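Local coordinates for protein threonine--tRNA ligase catalytic subunit (Aeropyrum pernix, PDB 3A32) that probably joins threonine, activated with ATP, to the acceptor end of its cognate tRNA, but lacks the domain needed to clear mischarged seryl-tRNA, at residues 334-348 with 372-384. Residues are numbered along the deposited sequence; the frame is centred on the assembly and turned at random.
Sequences FTLAPIQFAVIAVKT and FRVAVKGSSKTGL
Arg-373 and Gln-340 both set CG anti to their own carbonyl carbon (chi1 -69° and -70°), and a bend at chi3 of Arg-373 lays its guanidinium over the Gln-340 amide, the two planes 10° apart. They sit where strands 341-347 and 373-380 begin, the parallel neighbours of a beta-alpha-beta unit in the anticodon-binding domain, with helix 353-369 as the crossover. NE and NH2 of Arg-373 grip Ala-337 O side-on, NH2 at 2.8 Å; NH2 also reaches Thr-335 O at 3.0 Å, while NH1 turns to Ile-463 O. With an alanine here, the carbonyls of Thr-335 and Ala-337 would probably lose these donors and the chain leading into strand 341-347 would be less firmly held. The Gln-340 amide is fixed at both ends: NE2 donates to Phe-334 O, and OE1 takes Arg-373 N on a lone pair at 2.9 Å. Nearby, the edge of Phe-341 meets the face of Phe-372 in a T-shaped stack. Parallel pairing then runs from Phe-341 with Val-374 to Lys-347 with Ser-380. Beyond it Leu-384, opening the next helix, packs CD1 against Val-346 CG2 at 3.8 Å, and Ser-380 OG accepts from Gly-383 N at 2.9 Å in an ST motif.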
loop_
_atom_site.group_PDB
_atom_site.type_symbol
_atom_site.label_atom_id
_atom_site.label_comp_id
_atom_site.label_asym_id
_atom_site.label_seq_id
_atom_site.Cartn_x
_atom_site.Cartn_y
_atom_site.Cartn_z
ATOM N N PHE A 334 -8.883 16.958 -3.349
ATOM C CA PHE A 334 -9.862 16.312 -2.501
ATOM C C PHE A 334 -9.473 14.885 -2.078
ATOM O O PHE A 334 -9.632 14.529 -0.910
ATOM C CB PHE A 334 -11.252 16.325 -3.151
ATOM C CG PHE A 334 -12.312 15.636 -2.348
ATOM C CD1 PHE A 334 -13.102 16.351 -1.453
ATOM C CD2 PHE A 334 -12.577 14.283 -2.547
ATOM C CE1 PHE A 334 -14.130 15.723 -0.724
ATOM C CE2 PHE A 334 -13.581 13.641 -1.821
ATOM C CZ PHE A 334 -14.367 14.364 -0.896
ATOM N N THR A 335 -8.993 14.074 -3.034
ATOM C CA THR A 335 -8.741 12.663 -2.759
ATOM C C THR A 335 -7.595 12.444 -1.720
ATOM O O THR A 335 -7.571 11.446 -0.981
ATOM C CB THR A 335 -8.517 11.858 -4.081
ATOM O OG1 THR A 335 -9.726 11.895 -4.882
ATOM C CG2 THR A 335 -8.253 10.408 -3.789
ATOM N N LEU A 336 -6.702 13.425 -1.652
ATOM C CA LEU A 336 -5.497 13.411 -0.842
ATOM C C LEU A 336 -5.498 14.346 0.386
ATOM O O LEU A 336 -4.476 14.493 1.063
ATOM C CB LEU A 336 -4.314 13.750 -1.752
ATOM C CG LEU A 336 -4.062 12.767 -2.916
ATOM C CD1 LEU A 336 -2.795 13.243 -3.625
ATOM C CD2 LEU A 336 -3.973 11.238 -2.478
ATOM N N ALA A 337 -6.632 14.971 0.685
ATOM C CA ALA A 337 -6.730 15.949 1.753
ATOM C C ALA A 337 -6.870 15.178 3.072
ATOM O O ALA A 337 -7.759 14.318 3.215
ATOM C CB ALA A 337 -7.962 16.867 1.517
ATOM N N PRO A 338 -6.027 15.506 4.077
ATOM C CA PRO A 338 -6.221 14.881 5.397
ATOM C C PRO A 338 -7.693 14.989 5.866
ATOM O O PRO A 338 -8.308 13.967 6.219
ATOM C CB PRO A 338 -5.255 15.667 6.293
ATOM C CG PRO A 338 -4.136 16.092 5.341
ATOM C CD PRO A 338 -4.899 16.463 4.068
ATOM N N ILE A 339 -8.270 16.203 5.860
ATOM C CA ILE A 339 -9.700 16.382 6.168
ATOM C C ILE A 339 -10.449 16.674 4.868
ATOM O O ILE A 339 -10.198 17.700 4.211
ATOM C CB ILE A 339 -9.937 17.522 7.225
ATOM C CG1 ILE A 339 -9.184 17.207 8.531
ATOM C CG2 ILE A 339 -11.454 17.737 7.469
ATOM C CD1 ILE A 339 -9.189 18.365 9.608
ATOM N N GLN A 340 -11.364 15.779 4.485
ATOM C CA GLN A 340 -12.133 15.954 3.268
ATOM C C GLN A 340 -13.352 16.864 3.423
ATOM O O GLN A 340 -13.584 17.745 2.589
ATOM C CB GLN A 340 -12.519 14.578 2.712
ATOM C CG GLN A 340 -11.255 13.836 2.162
ATOM C CD GLN A 340 -11.557 12.510 1.593
ATOM O OE1 GLN A 340 -12.069 11.628 2.282
ATOM N NE2 GLN A 340 -11.211 12.322 0.321
ATOM N N PHE A 341 -14.136 16.655 4.479
ATOM C CA PHE A 341 -15.295 17.511 4.780
ATOM C C PHE A 341 -15.091 18.023 6.168
ATOM O O PHE A 341 -14.971 17.206 7.088
ATOM C CB PHE A 341 -16.622 16.722 4.758
ATOM C CG PHE A 341 -17.095 16.381 3.375
ATOM C CD1 PHE A 341 -17.788 17.329 2.610
ATOM C CD2 PHE A 341 -16.806 15.136 2.814
ATOM C CE1 PHE A 341 -18.211 17.027 1.312
ATOM C CE2 PHE A 341 -17.220 14.819 1.512
ATOM C CZ PHE A 341 -17.952 15.747 0.763
ATOM N N ALA A 342 -15.063 19.355 6.345
ATOM C CA ALA A 342 -15.165 19.906 7.695
ATOM C C ALA A 342 -16.628 20.337 7.869
ATOM O O ALA A 342 -17.148 21.103 7.033
ATOM C CB ALA A 342 -14.225 21.078 7.904
ATOM N N VAL A 343 -17.285 19.820 8.896
ATOM C CA VAL A 343 -18.689 20.106 9.181
ATOM C C VAL A 343 -18.720 21.035 10.395
ATOM O O VAL A 343 -18.294 20.650 11.497
ATOM C CB VAL A 343 -19.509 18.793 9.464
ATOM C CG1 VAL A 343 -20.953 19.107 9.805
ATOM C CG2 VAL A 343 -19.460 17.790 8.241
ATOM N N ILE A 344 -19.167 22.267 10.170
ATOM C CA ILE A 344 -19.055 23.376 11.130
ATOM C C ILE A 344 -20.451 23.810 11.614
ATOM O O ILE A 344 -21.256 24.338 10.843
ATOM C CB ILE A 344 -18.246 24.558 10.533
ATOM C CG1 ILE A 344 -16.843 24.070 10.138
ATOM C CG2 ILE A 344 -18.068 25.694 11.576
ATOM C CD1 ILE A 344 -16.264 24.676 8.929
ATOM N N ALA A 345 -20.723 23.546 12.893
ATOM C CA ALA A 345 -22.039 23.768 13.458
ATOM C C ALA A 345 -22.040 25.194 14.034
ATOM O O ALA A 345 -21.332 25.468 14.999
ATOM C CB ALA A 345 -22.327 22.714 14.552
ATOM N N VAL A 346 -22.796 26.118 13.436
ATOM C CA VAL A 346 -22.756 27.503 13.934
ATOM C C VAL A 346 -23.879 27.728 14.968
ATOM O O VAL A 346 -25.030 28.046 14.621
ATOM C CB VAL A 346 -22.816 28.506 12.824
ATOM C CG1 VAL A 346 -22.523 29.920 13.379
ATOM C CG2 VAL A 346 -21.841 28.101 11.639
ATOM N N LYS A 347 -23.550 27.495 16.231
ATOM C CA LYS A 347 -24.565 27.530 17.290
ATOM C C LYS A 347 -24.962 28.967 17.632
ATOM O O LYS A 347 -24.189 29.906 17.421
ATOM C CB LYS A 347 -24.097 26.756 18.515
ATOM C CG LYS A 347 -24.544 25.316 18.444
ATOM C CD LYS A 347 -23.534 24.366 19.036
ATOM C CE LYS A 347 -23.840 22.902 18.577
ATOM N NZ LYS A 347 -24.548 22.011 19.605
ATOM N N THR A 348 -26.185 29.115 18.134
ATOM C CA THR A 348 -26.813 30.420 18.321
ATOM C C THR A 348 -27.090 30.715 19.792
ATOM O O THR A 348 -27.204 31.868 20.169
ATOM C CB THR A 348 -28.151 30.550 17.500
ATOM O OG1 THR A 348 -29.124 29.620 17.983
ATOM C CG2 THR A 348 -27.909 30.270 16.016
ATOM N N PHE A 372 -15.537 8.757 3.894
ATOM C CA PHE A 372 -14.863 10.056 3.797
ATOM C C PHE A 372 -14.110 10.396 5.055
ATOM O O PHE A 372 -14.414 9.851 6.155
ATOM C CB PHE A 372 -15.865 11.189 3.512
ATOM C CG PHE A 372 -16.518 11.099 2.149
ATOM C CD1 PHE A 372 -15.748 11.254 0.987
ATOM C CD2 PHE A 372 -17.885 10.897 2.035
ATOM C CE1 PHE A 372 -16.322 11.204 -0.274
ATOM C CE2 PHE A 372 -18.488 10.826 0.773
ATOM C CZ PHE A 372 -17.678 10.959 -0.383
ATOM N N ARG A 373 -13.164 11.331 4.924
ATOM C CA ARG A 373 -12.454 11.877 6.104
ATOM C C ARG A 373 -13.138 13.177 6.589
ATOM O O ARG A 373 -13.176 14.191 5.860
ATOM C CB ARG A 373 -10.967 12.045 5.814
ATOM C CG ARG A 373 -10.216 10.658 5.666
ATOM C CD ARG A 373 -8.735 10.792 5.445
ATOM N NE ARG A 373 -8.389 11.534 4.241
ATOM C CZ ARG A 373 -8.319 11.015 3.011
ATOM N NH1 ARG A 373 -8.570 9.716 2.822
ATOM N NH2 ARG A 373 -7.968 11.783 1.971
ATOM N N VAL A 374 -13.663 13.127 7.820
ATOM C CA VAL A 374 -14.595 14.129 8.341
ATOM C C VAL A 374 -14.039 14.746 9.662
ATOM O O VAL A 374 -13.457 14.034 10.501
ATOM C CB VAL A 374 -16.047 13.521 8.549
ATOM C CG1 VAL A 374 -17.092 14.629 8.934
ATOM C CG2 VAL A 374 -16.520 12.812 7.289
ATOM N N ALA A 375 -14.173 16.064 9.814
ATOM C CA ALA A 375 -13.943 16.714 11.094
ATOM C C ALA A 375 -15.148 17.621 11.410
ATOM O O ALA A 375 -15.561 18.420 10.561
ATOM C CB ALA A 375 -12.641 17.512 11.048
ATOM N N VAL A 376 -15.741 17.468 12.597
ATOM C CA VAL A 376 -16.838 18.344 13.047
ATOM C C VAL A 376 -16.241 19.398 13.940
ATOM O O VAL A 376 -15.395 19.085 14.773
ATOM C CB VAL A 376 -17.872 17.586 13.854
ATOM C CG1 VAL A 376 -18.964 18.565 14.401
ATOM C CG2 VAL A 376 -18.506 16.537 13.006
ATOM N N LYS A 377 -16.644 20.646 13.728
ATOM C CA LYS A 377 -16.235 21.741 14.601
ATOM C C LYS A 377 -17.508 22.392 15.212
ATOM O O LYS A 377 -18.418 22.742 14.502
ATOM C CB LYS A 377 -15.395 22.760 13.809
ATOM C CG LYS A 377 -14.943 24.036 14.561
ATOM C CD LYS A 377 -14.106 23.726 15.837
ATOM C CE LYS A 377 -13.864 25.022 16.593
ATOM N NZ LYS A 377 -12.824 24.882 17.668
ATOM N N GLY A 378 -17.572 22.479 16.530
ATOM C CA GLY A 378 -18.617 23.214 17.238
ATOM C C GLY A 378 -18.249 24.684 17.264
ATOM O O GLY A 378 -17.237 25.068 17.824
ATOM N N SER A 379 -19.044 25.528 16.630
ATOM C CA SER A 379 -18.694 26.957 16.558
ATOM C C SER A 379 -19.897 27.764 17.035
ATOM O O SER A 379 -20.795 27.205 17.658
ATOM C CB SER A 379 -18.286 27.337 15.131
ATOM O OG SER A 379 -17.685 28.636 15.101
ATOM N N SER A 380 -19.941 29.054 16.728
ATOM C CA SER A 380 -20.978 29.943 17.226
ATOM C C SER A 380 -21.034 31.139 16.299
ATOM O O SER A 380 -20.104 31.325 15.503
ATOM C CB SER A 380 -20.704 30.336 18.709
ATOM O OG SER A 380 -19.711 31.344 18.811
ATOM N N LYS A 381 -22.129 31.919 16.350
ATOM C CA LYS A 381 -22.265 33.129 15.538
ATOM C C LYS A 381 -21.119 34.117 15.794
ATOM O O LYS A 381 -20.530 34.660 14.866
ATOM C CB LYS A 381 -23.586 33.854 15.828
ATOM C CG LYS A 381 -24.875 33.118 15.440
ATOM C CD LYS A 381 -26.115 34.062 15.472
ATOM C CE LYS A 381 -26.383 34.677 14.077
ATOM N NZ LYS A 381 -27.528 35.681 14.075
ATOM N N THR A 382 -20.794 34.357 17.054
ATOM C CA THR A 382 -19.676 35.284 17.366
ATOM C C THR A 382 -18.274 34.667 17.195
ATOM O O THR A 382 -17.355 35.372 16.778
ATOM C CB THR A 382 -19.830 35.896 18.733
ATOM O OG1 THR A 382 -19.726 34.873 19.715
ATOM C CG2 THR A 382 -21.212 36.543 18.843
ATOM N N GLY A 383 -18.124 33.372 17.493
ATOM C CA GLY A 383 -16.865 32.648 17.301
ATOM C C GLY A 383 -16.500 32.334 15.837
ATOM O O GLY A 383 -15.316 32.151 15.526
ATOM N N LEU A 384 -17.488 32.324 14.930
ATOM C CA LEU A 384 -17.297 31.781 13.567
ATOM C C LEU A 384 -16.071 32.307 12.852
ATOM O O LEU A 384 -15.267 31.551 12.349
ATOM C CB LEU A 384 -18.544 31.963 12.671
ATOM C CG LEU A 384 -18.482 31.164 11.357
ATOM C CD1 LEU A 384 -18.419 29.638 11.559
ATOM C CD2 LEU A 384 -19.587 31.585 10.413
HETATM O O HOH W 1 -8.538 9.120 0.032
#